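Phosphogluconate dehydrogenase NAD-binding putative C-terminal domain-containing protein (Sinorhizobium meliloti, PDB 4EZB) is of unknown function but is probably an oxidoreductase, pairing a Rossmann-type domain with a largely helical C-terminal domain. Local coordinates at residues Arg50-Tyr54 and Val76-Val82; Leu213-Arg218 and Val306-Arg311; Glu223-Asp227 and Asp237-Val241. All blocks are in the same frame, centred on the assembly; numbering follows the deposited sequence.

The three contacts illustrate how a two-domain chain is held together locally at both ends. Contact 1 lies in the N-terminal Rossmann-type sheet, where strands 50-54 and 77-79 pair at one border. Contacts 2 and 3 lie on the other side of the chain's centre, in the helical C-terminal part, with centres about 54 and 53 Å from that of contact 1. Along the chain contact 1 closes first; contact 3 is then nested in the loop closed by contact 2. The centres of contacts 2 and 3 are about 14 Å apart, and Leu-213 packs on Leu-226 where helices 190-218 and 222-232 follow one another. Both touch the second subunit, whereas contact 1 does not, so dimer contacts here accompany the helical part.

Contact 1: residues Arg50-Tyr54 and Val76-Val82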
ATOM      1  N   ARG A  50     -21.805  34.864 -20.540  1.00 61.47           N
ATOM      2  CA  ARG A  50     -22.872  34.316 -21.366  1.00 63.71           C
ATOM      3  C   ARG A  50     -22.755  32.783 -21.355  1.00 64.22           C
ATOM      4  O   ARG A  50     -21.772  32.223 -21.847  1.00 65.55           O
ATOM      5  CB  ARG A  50     -22.775  34.842 -22.803  1.00 70.21           C
ATOM      6  CG  ARG A  50     -23.717  35.993 -23.131  1.00 80.30           C
ATOM      7  CD  ARG A  50     -23.173  37.333 -22.655  1.00 90.91           C
ATOM      8  NE  ARG A  50     -24.076  38.445 -22.959  1.00 96.93           N
ATOM      9  CZ  ARG A  50     -23.782  39.730 -22.770  1.00103.58           C
ATOM     10  NH1 ARG A  50     -22.600  40.085 -22.278  1.00109.24           N
ATOM     11  NH2 ARG A  50     -24.669  40.667 -23.077  1.00103.23           N
ATOM     12  N   LEU A  51     -23.741  32.117 -20.758  1.00 59.95           N
ATOM     13  CA  LEU A  51     -23.797  30.666 -20.725  1.00 53.95           C
ATOM     14  C   LEU A  51     -24.695  30.136 -21.833  1.00 54.49           C
ATOM     15  O   LEU A  51     -25.625  30.816 -22.257  1.00 58.35           O
ATOM     16  CB  LEU A  51     -24.279  30.179 -19.350  1.00 54.70           C
ATOM     17  CG  LEU A  51     -23.438  30.548 -18.108  1.00 57.47           C
ATOM     18  CD1 LEU A  51     -24.042  30.033 -16.810  1.00 57.32           C
ATOM     19  CD2 LEU A  51     -22.005  30.032 -18.232  1.00 56.72           C
ATOM     20  N   ALA A  52     -24.391  28.931 -22.313  1.00 52.29           N
ATOM     21  CA  ALA A  52     -25.245  28.173 -23.248  1.00 50.03           C
ATOM     22  C   ALA A  52     -25.038  26.695 -22.976  1.00 47.45           C
ATOM     23  O   ALA A  52     -24.075  26.314 -22.301  1.00 45.48           O
ATOM     24  CB  ALA A  52     -24.921  28.498 -24.701  1.00 48.63           C
ATOM     25  N   ALA A  53     -25.947  25.860 -23.465  1.00 45.75           N
ATOM     26  CA  ALA A  53     -25.774  24.422 -23.327  1.00 45.61           C
ATOM     27  C   ALA A  53     -26.397  23.664 -24.498  1.00 51.35           C
ATOM     28  O   ALA A  53     -27.546  23.934 -24.883  1.00 53.78           O
ATOM     29  CB  ALA A  53     -26.352  23.937 -22.015  1.00 43.21           C
ATOM     30  N   TYR A  54     -25.631  22.739 -25.084  1.00 50.75           N
ATOM     31  CA  TYR A  54     -26.220  21.771 -25.999  1.00 52.79           C
ATOM     32  C   TYR A  54     -26.473  20.451 -25.263  1.00 50.17           C
ATOM     33  O   TYR A  54     -25.604  19.940 -24.532  1.00 49.02           O
ATOM     34  CB  TYR A  54     -25.422  21.556 -27.292  1.00 54.86           C
ATOM     35  CG  TYR A  54     -25.987  20.402 -28.105  1.00 62.77           C
ATOM     36  CD1 TYR A  54     -27.159  20.550 -28.861  1.00 68.85           C
ATOM     37  CD2 TYR A  54     -25.389  19.140 -28.065  1.00 67.64           C
ATOM     38  CE1 TYR A  54     -27.691  19.479 -29.575  1.00 69.67           C
ATOM     39  CE2 TYR A  54     -25.916  18.069 -28.771  1.00 69.64           C
ATOM     40  CZ  TYR A  54     -27.055  18.244 -29.521  1.00 71.99           C
ATOM     41  OH  TYR A  54     -27.548  17.170 -30.212  1.00 79.68           O
ATOM     42  N   VAL A  76     -29.236  29.832 -18.365  1.00 66.11           N
ATOM     43  CA  VAL A  76     -28.443  29.238 -19.450  1.00 59.72           C
ATOM     44  C   VAL A  76     -29.284  29.156 -20.735  1.00 58.76           C
ATOM     45  O   VAL A  76     -30.443  28.764 -20.681  1.00 62.69           O
ATOM     46  CB  VAL A  76     -27.986  27.810 -19.060  1.00 56.09           C
ATOM     47  CG1 VAL A  76     -27.249  27.131 -20.207  1.00 53.58           C
ATOM     48  CG2 VAL A  76     -27.112  27.837 -17.813  1.00 53.54           C
ATOM     49  N   GLU A  77     -28.712  29.512 -21.881  1.00 55.99           N
ATOM     50  CA  GLU A  77     -29.436  29.383 -23.137  1.00 57.63           C
ATOM     51  C   GLU A  77     -29.354  27.965 -23.716  1.00 62.75           C
ATOM     52  O   GLU A  77     -28.261  27.396 -23.853  1.00 60.60           O
ATOM     53  CB  GLU A  77     -28.948  30.383 -24.182  1.00 63.51           C
ATOM     54  CG  GLU A  77     -29.968  30.570 -25.301  1.00 75.71           C
ATOM     55  CD  GLU A  77     -29.363  30.910 -26.657  1.00 87.63           C
ATOM     56  OE1 GLU A  77     -28.365  31.662 -26.709  1.00 93.83           O
ATOM     57  OE2 GLU A  77     -29.905  30.438 -27.686  1.00 91.30           O
ATOM     58  N   PRO A  78     -30.516  27.383 -24.054  1.00 63.75           N
ATOM     59  CA  PRO A  78     -30.514  26.114 -24.784  1.00 63.14           C
ATOM     60  C   PRO A  78     -30.088  26.306 -26.237  1.00 59.37           C
ATOM     61  O   PRO A  78     -30.438  27.292 -26.859  1.00 61.68           O
ATOM     62  CB  PRO A  78     -31.979  25.659 -24.702  1.00 66.36           C
ATOM     63  CG  PRO A  78     -32.547  26.398 -23.529  1.00 64.10           C
ATOM     64  CD  PRO A  78     -31.865  27.734 -23.573  1.00 62.04           C
ATOM     65  N   LEU A  79     -29.290  25.385 -26.750  1.00 58.93           N
ATOM     66  CA  LEU A  79     -28.911  25.398 -28.144  1.00 63.24           C
ATOM     67  C   LEU A  79     -29.647  24.226 -28.766  1.00 65.03           C
ATOM     68  O   LEU A  79     -29.697  23.155 -28.170  1.00 65.56           O
ATOM     69  CB  LEU A  79     -27.389  25.220 -28.286  1.00 65.77           C
ATOM     70  CG  LEU A  79     -26.482  26.308 -27.682  1.00 64.45           C
ATOM     71  CD1 LEU A  79     -25.076  25.794 -27.418  1.00 60.85           C
ATOM     72  CD2 LEU A  79     -26.451  27.543 -28.577  1.00 62.74           C
ATOM     73  N   ASP A  80     -30.232  24.435 -29.942  1.00 73.02           N
ATOM     74  CA  ASP A  80     -30.966  23.370 -30.641  1.00 83.98           C
ATOM     75  C   ASP A  80     -30.005  22.330 -31.253  1.00 80.39           C
ATOM     76  O   ASP A  80     -30.352  21.144 -31.392  1.00 76.85           O
ATOM     77  CB  ASP A  80     -31.883  23.969 -31.723  1.00 96.00           C
ATOM     78  CG  ASP A  80     -32.958  22.989 -32.200  1.00112.31           C
ATOM     79  OD1 ASP A  80     -33.892  22.689 -31.419  1.00119.38           O
ATOM     80  OD2 ASP A  80     -32.879  22.526 -33.362  1.00115.98           O
ATOM     81  N   ASP A  81     -28.795  22.793 -31.585  1.00 72.45           N
ATOM     82  CA  ASP A  81     -27.807  22.025 -32.343  1.00 67.29           C
ATOM     83  C   ASP A  81     -26.377  22.197 -31.799  1.00 61.11           C
ATOM     84  O   ASP A  81     -26.050  23.213 -31.143  1.00 56.48           O
ATOM     85  CB  ASP A  81     -27.850  22.451 -33.816  1.00 70.03           C
ATOM     86  CG  ASP A  81     -27.065  21.519 -34.714  1.00 76.44           C
ATOM     87  OD1 ASP A  81     -27.296  20.293 -34.646  1.00 80.49           O
ATOM     88  OD2 ASP A  81     -26.209  22.004 -35.483  1.00 79.74           O
ATOM     89  N   VAL A  82     -25.525  21.212 -32.085  1.00 55.08           N
ATOM     90  CA  VAL A  82     -24.107  21.298 -31.719  1.00 53.81           C
ATOM     91  C   VAL A  82     -23.405  22.517 -32.368  1.00 52.71           C
ATOM     92  O   VAL A  82     -22.478  23.093 -31.781  1.00 48.54           O
ATOM     93  CB  VAL A  82     -23.346  19.962 -31.944  1.00 50.98           C
ATOM     94  CG1 VAL A  82     -23.191  19.629 -33.430  1.00 51.21           C
ATOM     95  CG2 VAL A  82     -21.993  20.006 -31.250  1.00 47.96           C
TER
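Leu-51 and Val-76 open the pairing of strands 50-54 and 77-79, their side chains meeting at a slant with Leu-51 CD1 3.9 Å from Val-76 CG2. The other branch of the valine turns to the next residues, and Val-76 CG1 lies 3.8 Å from Ala-53 CB. On the reverse face of the sheet, which carries Ala-52, Glu-77 and Leu-79, Leu-79 CD1 lies 3.8 Å from Ala-52 CB, the small alanine probably leaving it room. Tyr-54 ends the row. With chi1 at 172°, CG stands opposite the backbone N, and the ring runs out alongside the turn that follows Leu-79. Val-82 N lies over one ring face, toward its rim, while Asp-80 O approaches the edge in the ring plane, 3.6 Å from Tyr-54 CE1. Replacing this tyrosine by alanine is likely to leave the Asp-80 to Val-82 turn without the flat surface against which it rests. Between the side chains the parallel backbones are joined by Ala-53 N to Glu-77 O at 2.8 Å and by Leu-79 N to Ala-53 O at 2.9 Å, with a weak bond from Glu-77 N to Leu-51 O. The unit is a beta-alpha-beta crossover through helix 64-73, at the border of a sheet whose order 3-2-1-4-5 is that of a Rossmann fold. Because the N-H groups of Glu-77 and Leu-79 face strand 50-54, Pro-78 between them has its nitrogen on the outer side, and this proline therefore costs the pairing no hydrogen bond.

Contact 2: residues Leu213-Arg218 and Val306-Arg311; sequences LSSAER and VPVLAR
Apolar contact between helices 190-218 and 301-312 centres on Val-306, whose two branches divide the work. Val-306 CG2 meets Leu-213 CD1 at 3.9 Å, the side chains crossing at about a right angle, while its CG1 presses on Leu-213 O and on Glu-217 CB, the latter at 3.4 Å. Small residues bring the backbones together farther along, the CA atoms of Ser-214 and Ala-310 being only 4.4 Å apart. Glu-217 supplies the interlocking element: its methylenes enter a hole formed by Val-306, Pro-307, Ala-310 and Arg-311, and CG comes within 3.4 Å of Ala-310 CB. A bend at chi2 (73°) then folds the carboxylate over the rim of this hole, with OE2 beside the ring of Pro-307 and OE1 hydrogen-bonded to Thr-222. Charged groups gather at the outer end. Arg-218 NH1 and Arg-311 NH2, two donors, approach to 3.4 Å with their guanidinium planes 64° apart; Glu-217 OE2, 4.3 Å from Arg-311 NH1, probably offsets part of that like charge. A water donates to Arg-218 O and weakly receives Arg-311 NH2, while Arg-218 NE bonds to Phe-270 O of the second subunit. A single knob in a hole, Glu-217, interlocks two helix segments that cross nearly at right angles (81°), seating the C-terminal helix on the long helix 190-218 of the helical domain, beside the dimer interface.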
ATOM      1  N   LEU A 213      -4.825  -6.135   8.231  1.00 35.20           N
ATOM      2  CA  LEU A 213      -5.652  -6.137   9.429  1.00 38.16           C
ATOM      3  C   LEU A 213      -6.555  -7.360   9.589  1.00 39.75           C
ATOM      4  O   LEU A 213      -6.729  -7.855  10.698  1.00 39.46           O
ATOM      5  CB  LEU A 213      -6.486  -4.852   9.530  1.00 39.35           C
ATOM      6  CG  LEU A 213      -5.747  -3.548   9.835  1.00 40.00           C
ATOM      7  CD1 LEU A 213      -6.721  -2.486  10.345  1.00 39.88           C
ATOM      8  CD2 LEU A 213      -4.632  -3.759  10.846  1.00 40.36           C
ATOM      9  N   SER A 214      -7.135  -7.839   8.489  1.00 38.54           N
ATOM     10  CA  SER A 214      -7.998  -9.003   8.565  1.00 41.98           C
ATOM     11  C   SER A 214      -7.187 -10.294   8.754  1.00 43.99           C
ATOM     12  O   SER A 214      -7.687 -11.278   9.305  1.00 49.53           O
ATOM     13  CB  SER A 214      -8.883  -9.077   7.323  1.00 42.79           C
ATOM     14  OG  SER A 214      -8.099  -9.282   6.184  1.00 40.91           O
ATOM     15  N   SER A 215      -5.944 -10.269   8.282  1.00 41.37           N
ATOM     16  CA  SER A 215      -4.959 -11.319   8.498  1.00 43.37           C
ATOM     17  C   SER A 215      -4.609 -11.358   9.965  1.00 43.25           C
ATOM     18  O   SER A 215      -4.741 -12.399  10.637  1.00 42.92           O
ATOM     19  CB  SER A 215      -3.681 -10.974   7.732  1.00 45.87           C
ATOM     20  OG  SER A 215      -3.769 -11.415   6.399  1.00 48.86           O
ATOM     21  N   ALA A 216      -4.147 -10.204  10.438  1.00 39.58           N
ATOM     22  CA  ALA A 216      -3.811  -9.996  11.821  1.00 39.09           C
ATOM     23  C   ALA A 216      -4.920 -10.467  12.730  1.00 42.35           C
ATOM     24  O   ALA A 216      -4.669 -11.078  13.797  1.00 42.16           O
ATOM     25  CB  ALA A 216      -3.524  -8.526  12.068  1.00 36.98           C
ATOM     26  N   GLU A 217      -6.147 -10.156  12.334  1.00 43.13           N
ATOM     27  CA  GLU A 217      -7.310 -10.486  13.153  1.00 44.16           C
ATOM     28  C   GLU A 217      -7.554 -11.985  13.216  1.00 45.33           C
ATOM     29  O   GLU A 217      -7.899 -12.511  14.261  1.00 45.26           O
ATOM     30  CB  GLU A 217      -8.557  -9.780  12.624  1.00 45.32           C
ATOM     31  CG  GLU A 217      -9.805 -10.041  13.457  1.00 49.37           C
ATOM     32  CD  GLU A 217      -9.816  -9.314  14.796  1.00 53.43           C
ATOM     33  OE1 GLU A 217      -8.963  -8.431  15.045  1.00 54.19           O
ATOM     34  OE2 GLU A 217     -10.699  -9.625  15.608  1.00 58.73           O
ATOM     35  N   ARG A 218      -7.372 -12.671  12.091  1.00 46.65           N
ATOM     36  CA  ARG A 218      -7.466 -14.119  12.069  1.00 47.11           C
ATOM     37  C   ARG A 218      -6.351 -14.714  12.903  1.00 48.12           C
ATOM     38  O   ARG A 218      -6.518 -15.792  13.481  1.00 47.97           O
ATOM     39  CB  ARG A 218      -7.388 -14.671  10.642  1.00 49.87           C
ATOM     40  CG  ARG A 218      -8.652 -14.452   9.820  1.00 52.86           C
ATOM     41  CD  ARG A 218      -8.693 -15.333   8.576  1.00 56.99           C
ATOM     42  NE  ARG A 218      -8.786 -16.755   8.914  1.00 62.57           N
ATOM     43  CZ  ARG A 218      -9.835 -17.331   9.513  1.00 69.37           C
ATOM     44  NH1 ARG A 218     -10.910 -16.617   9.845  1.00 68.23           N
ATOM     45  NH2 ARG A 218      -9.816 -18.637   9.782  1.00 73.02           N
ATOM     46  N   VAL A 306     -13.095  -5.015  11.154  1.00 43.93           N
ATOM     47  CA  VAL A 306     -12.029  -5.992  10.997  1.00 42.29           C
ATOM     48  C   VAL A 306     -12.498  -7.405  11.355  1.00 43.73           C
ATOM     49  O   VAL A 306     -12.239  -8.344  10.591  1.00 42.65           O
ATOM     50  CB  VAL A 306     -10.712  -5.545  11.698  1.00 42.01           C
ATOM     51  CG1 VAL A 306      -9.686  -6.668  11.719  1.00 40.64           C
ATOM     52  CG2 VAL A 306     -10.104  -4.364  10.962  1.00 40.22           C
ATOM     53  N   PRO A 307     -13.228  -7.571  12.484  1.00 45.32           N
ATOM     54  CA  PRO A 307     -13.690  -8.946  12.786  1.00 48.52           C
ATOM     55  C   PRO A 307     -14.641  -9.484  11.729  1.00 48.92           C
ATOM     56  O   PRO A 307     -14.660 -10.692  11.442  1.00 49.02           O
ATOM     57  CB  PRO A 307     -14.379  -8.801  14.142  1.00 48.89           C
ATOM     58  CG  PRO A 307     -13.685  -7.633  14.763  1.00 48.37           C
ATOM     59  CD  PRO A 307     -13.400  -6.674  13.636  1.00 45.17           C
ATOM     60  N   VAL A 308     -15.397  -8.581  11.121  1.00 48.17           N
ATOM     61  CA  VAL A 308     -16.308  -8.986  10.080  1.00 47.78           C
ATOM     62  C   VAL A 308     -15.527  -9.438   8.844  1.00 48.00           C
ATOM     63  O   VAL A 308     -15.777 -10.541   8.343  1.00 49.37           O
ATOM     64  CB  VAL A 308     -17.385  -7.926   9.784  1.00 46.74           C
ATOM     65  CG1 VAL A 308     -18.109  -8.255   8.484  1.00 48.64           C
ATOM     66  CG2 VAL A 308     -18.370  -7.862  10.942  1.00 46.49           C
ATOM     67  N   LEU A 309     -14.584  -8.609   8.384  1.00 46.66           N
ATOM     68  CA  LEU A 309     -13.689  -8.949   7.275  1.00 45.99           C
ATOM     69  C   LEU A 309     -12.884 -10.218   7.537  1.00 48.94           C
ATOM     70  O   LEU A 309     -12.757 -11.070   6.649  1.00 49.07           O
ATOM     71  CB  LEU A 309     -12.681  -7.824   7.035  1.00 43.40           C
ATOM     72  CG  LEU A 309     -13.126  -6.569   6.310  1.00 44.42           C
ATOM     73  CD1 LEU A 309     -11.955  -5.597   6.245  1.00 43.32           C
ATOM     74  CD2 LEU A 309     -13.637  -6.929   4.915  1.00 43.41           C
ATOM     75  N   ALA A 310     -12.302 -10.316   8.735  1.00 48.73           N
ATOM     76  CA  ALA A 310     -11.543 -11.508   9.132  1.00 50.96           C
ATOM     77  C   ALA A 310     -12.370 -12.781   8.857  1.00 54.28           C
ATOM     78  O   ALA A 310     -11.915 -13.692   8.155  1.00 53.37           O
ATOM     79  CB  ALA A 310     -11.141 -11.431  10.598  1.00 49.73           C
ATOM     80  N   ARG A 311     -13.591 -12.805   9.380  1.00 57.52           N
ATOM     81  CA  ARG A 311     -14.494 -13.941   9.208  1.00 63.47           C
ATOM     82  C   ARG A 311     -15.031 -14.071   7.790  1.00 64.23           C
ATOM     83  O   ARG A 311     -15.018 -15.157   7.215  1.00 65.59           O
ATOM     84  CB  ARG A 311     -15.640 -13.863  10.214  1.00 68.49           C
ATOM     85  CG  ARG A 311     -15.590 -14.912  11.326  1.00 76.20           C
ATOM     86  CD  ARG A 311     -14.176 -15.263  11.795  1.00 78.53           C
ATOM     87  NE  ARG A 311     -13.608 -14.287  12.727  1.00 78.53           N
ATOM     88  CZ  ARG A 311     -12.394 -14.382  13.261  1.00 77.57           C
ATOM     89  NH1 ARG A 311     -11.968 -13.448  14.103  1.00 75.04           N
ATOM     90  NH2 ARG A 311     -11.608 -15.413  12.956  1.00 77.94           N
TER
HETATM   91  O   HOH W   1      -9.181 -17.055  14.515  1.00 57.93           O

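Contact 3: residues Glu223-Asp227 and Asp237-Val241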
ATOM      1  N   GLU A 223      -4.132  -5.393  17.246  1.00 41.93           N
ATOM      2  CA  GLU A 223      -3.618  -4.250  17.995  1.00 42.17           C
ATOM      3  C   GLU A 223      -2.121  -4.192  17.938  1.00 42.72           C
ATOM      4  O   GLU A 223      -1.538  -3.098  17.865  1.00 46.13           O
ATOM      5  CB  GLU A 223      -4.081  -4.276  19.467  1.00 44.86           C
ATOM      6  CG  GLU A 223      -5.563  -3.974  19.669  1.00 48.44           C
ATOM      7  CD  GLU A 223      -6.006  -2.680  18.998  1.00 51.29           C
ATOM      8  OE1 GLU A 223      -5.277  -1.669  19.103  1.00 53.09           O
ATOM      9  OE2 GLU A 223      -7.079  -2.670  18.361  1.00 51.43           O
ATOM     10  N   ARG A 224      -1.474  -5.357  17.948  1.00 41.42           N
ATOM     11  CA  ARG A 224      -0.014  -5.366  17.884  1.00 40.03           C
ATOM     12  C   ARG A 224       0.515  -4.951  16.536  1.00 39.16           C
ATOM     13  O   ARG A 224       1.573  -4.290  16.450  1.00 39.70           O
ATOM     14  CB  ARG A 224       0.581  -6.695  18.327  1.00 41.47           C
ATOM     15  CG  ARG A 224       0.652  -6.780  19.831  1.00 45.49           C
ATOM     16  CD  ARG A 224       1.544  -7.911  20.266  1.00 49.17           C
ATOM     17  NE  ARG A 224       1.149  -8.363  21.593  1.00 50.90           N
ATOM     18  CZ  ARG A 224       1.781  -8.009  22.704  1.00 54.11           C
ATOM     19  NH1 ARG A 224       2.839  -7.218  22.620  1.00 54.85           N
ATOM     20  NH2 ARG A 224       1.367  -8.445  23.886  1.00 54.81           N
ATOM     21  N   ILE A 225      -0.207  -5.344  15.486  1.00 37.77           N
ATOM     22  CA  ILE A 225       0.145  -4.955  14.135  1.00 35.60           C
ATOM     23  C   ILE A 225      -0.104  -3.455  13.898  1.00 35.72           C
ATOM     24  O   ILE A 225       0.619  -2.828  13.165  1.00 35.06           O
ATOM     25  CB  ILE A 225      -0.641  -5.781  13.100  1.00 36.96           C
ATOM     26  CG1 ILE A 225      -0.018  -7.167  12.898  1.00 40.02           C
ATOM     27  CG2 ILE A 225      -0.703  -5.050  11.769  1.00 35.46           C
ATOM     28  CD1 ILE A 225       1.309  -7.131  12.154  1.00 41.60           C
ATOM     29  N   LEU A 226      -1.169  -2.906  14.465  1.00 38.60           N
ATOM     30  CA  LEU A 226      -1.381  -1.458  14.409  1.00 39.57           C
ATOM     31  C   LEU A 226      -0.258  -0.717  15.132  1.00 41.22           C
ATOM     32  O   LEU A 226       0.265   0.271  14.623  1.00 42.25           O
ATOM     33  CB  LEU A 226      -2.777  -1.075  14.923  1.00 37.65           C
ATOM     34  CG  LEU A 226      -3.841  -1.350  13.851  1.00 36.97           C
ATOM     35  CD1 LEU A 226      -5.265  -1.487  14.391  1.00 37.70           C
ATOM     36  CD2 LEU A 226      -3.777  -0.306  12.731  1.00 35.89           C
ATOM     37  N   ASP A 227       0.148  -1.229  16.290  1.00 44.35           N
ATOM     38  CA  ASP A 227       1.332  -0.714  17.009  1.00 45.84           C
ATOM     39  C   ASP A 227       2.571  -0.719  16.148  1.00 46.50           C
ATOM     40  O   ASP A 227       3.335   0.240  16.155  1.00 45.94           O
ATOM     41  CB  ASP A 227       1.651  -1.555  18.243  1.00 48.82           C
ATOM     42  CG  ASP A 227       0.657  -1.371  19.353  1.00 55.79           C
ATOM     43  OD1 ASP A 227      -0.150  -0.412  19.327  1.00 56.90           O
ATOM     44  OD2 ASP A 227       0.691  -2.203  20.279  1.00 66.83           O
ATOM     45  N   ASP A 237      -1.628   8.798  12.722  1.00 51.83           N
ATOM     46  CA  ASP A 237      -2.380   7.943  13.654  1.00 52.02           C
ATOM     47  C   ASP A 237      -3.075   6.862  12.826  1.00 49.40           C
ATOM     48  O   ASP A 237      -4.049   7.126  12.109  1.00 49.74           O
ATOM     49  CB  ASP A 237      -3.390   8.755  14.473  1.00 52.76           C
ATOM     50  CG  ASP A 237      -4.166   7.902  15.470  1.00 59.49           C
ATOM     51  OD1 ASP A 237      -4.629   6.793  15.121  1.00 60.76           O
ATOM     52  OD2 ASP A 237      -4.336   8.349  16.618  1.00 62.57           O
ATOM     53  N   TRP A 238      -2.549   5.647  12.900  1.00 44.05           N
ATOM     54  CA  TRP A 238      -2.962   4.598  11.968  1.00 38.61           C
ATOM     55  C   TRP A 238      -4.319   4.008  12.274  1.00 38.27           C
ATOM     56  O   TRP A 238      -4.959   3.390  11.412  1.00 37.97           O
ATOM     57  CB  TRP A 238      -1.879   3.530  11.871  1.00 37.60           C
ATOM     58  CG  TRP A 238      -0.764   4.062  11.055  1.00 37.64           C
ATOM     59  CD1 TRP A 238       0.303   4.813  11.495  1.00 39.38           C
ATOM     60  CD2 TRP A 238      -0.627   3.955   9.643  1.00 37.96           C
ATOM     61  NE1 TRP A 238       1.104   5.156  10.433  1.00 39.83           N
ATOM     62  CE2 TRP A 238       0.558   4.647   9.283  1.00 39.80           C
ATOM     63  CE3 TRP A 238      -1.387   3.335   8.640  1.00 39.66           C
ATOM     64  CZ2 TRP A 238       1.013   4.727   7.947  1.00 42.09           C
ATOM     65  CZ3 TRP A 238      -0.943   3.422   7.310  1.00 40.24           C
ATOM     66  CH2 TRP A 238       0.253   4.105   6.983  1.00 41.60           C
ATOM     67  N   ARG A 239      -4.774   4.204  13.498  1.00 37.57           N
ATOM     68  CA  ARG A 239      -6.103   3.746  13.871  1.00 41.55           C
ATOM     69  C   ARG A 239      -7.165   4.668  13.257  1.00 41.77           C
ATOM     70  O   ARG A 239      -8.147   4.182  12.696  1.00 40.32           O
ATOM     71  CB  ARG A 239      -6.223   3.586  15.395  1.00 44.07           C
ATOM     72  CG  ARG A 239      -5.447   2.358  15.887  1.00 45.73           C
ATOM     73  CD  ARG A 239      -5.325   2.331  17.398  1.00 48.62           C
ATOM     74  NE  ARG A 239      -4.776   1.072  17.898  1.00 48.70           N
ATOM     75  CZ  ARG A 239      -3.476   0.792  17.985  1.00 49.28           C
ATOM     76  NH1 ARG A 239      -2.561   1.660  17.573  1.00 47.64           N
ATOM     77  NH2 ARG A 239      -3.089  -0.383  18.459  1.00 48.97           N
ATOM     78  N   ASP A 240      -6.937   5.983  13.319  1.00 41.84           N
ATOM     79  CA  ASP A 240      -7.738   6.958  12.566  1.00 43.49           C
ATOM     80  C   ASP A 240      -7.708   6.653  11.076  1.00 42.13           C
ATOM     81  O   ASP A 240      -8.733   6.710  10.414  1.00 43.39           O
ATOM     82  CB  ASP A 240      -7.231   8.378  12.777  1.00 46.57           C
ATOM     83  CG  ASP A 240      -7.426   8.870  14.198  1.00 57.23           C
ATOM     84  OD1 ASP A 240      -8.193   8.263  14.983  1.00 56.70           O
ATOM     85  OD2 ASP A 240      -6.796   9.891  14.531  1.00 67.88           O
ATOM     86  N   VAL A 241      -6.546   6.316  10.538  1.00 40.36           N
ATOM     87  CA  VAL A 241      -6.487   5.945   9.119  1.00 39.83           C
ATOM     88  C   VAL A 241      -7.337   4.727   8.784  1.00 37.44           C
ATOM     89  O   VAL A 241      -8.022   4.694   7.749  1.00 38.41           O
ATOM     90  CB  VAL A 241      -5.027   5.755   8.633  1.00 37.56           C
ATOM     91  CG1 VAL A 241      -4.985   5.177   7.209  1.00 31.35           C
ATOM     92  CG2 VAL A 241      -4.279   7.084   8.715  1.00 38.68           C
TER
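Arg-239 runs extended from CG to NE toward helix 222-232, and a chi4 of 84° turns its guanidinium so that one edge faces Glu-223. The glutamate, bent at chi2 (-52°), folds its carboxylate back to meet it. A single oxygen takes both bonds: Glu-223 OE1 receives Arg-239 NH2 at 2.6 Å on the anti side, out of the carboxylate plane, and Arg-239 NE at 3.0 Å through its syn lone pair. This side-on, two-nitrogen grip keeps OE1 in the guanidinium plane and restrains rotation of the group. Arg-239 NH2 also reaches Asp-227 OD1 at 3.1 Å, but from above that carboxylate. Two acidic residues one helical turn apart thus share one arginine, a salt-bridge network that ties helix 222-232 to the start of helix 238-268 across the short connection between them. That start is capped by Asp-237, the N-cap residue, whose OD1 accepts a nearly straight bond from Asp-240 N at 3.0 Å and a weak one from Arg-239 N. Leu-226 supplies the apolar counterpart to the charges. Leu-226 CB covers one face of the Arg-239 guanidinium, toward the rim, 3.7 Å from CZ, and its CD2 turns to Trp-238 CB at 4.4 Å. Beyond the network, Tyr-302 OH bonds to Glu-223 OE2 and weakly to Arg-239 NE, and the indole of Trp-238 donates to Phe-233 O while packing on Met-201 of the second subunit.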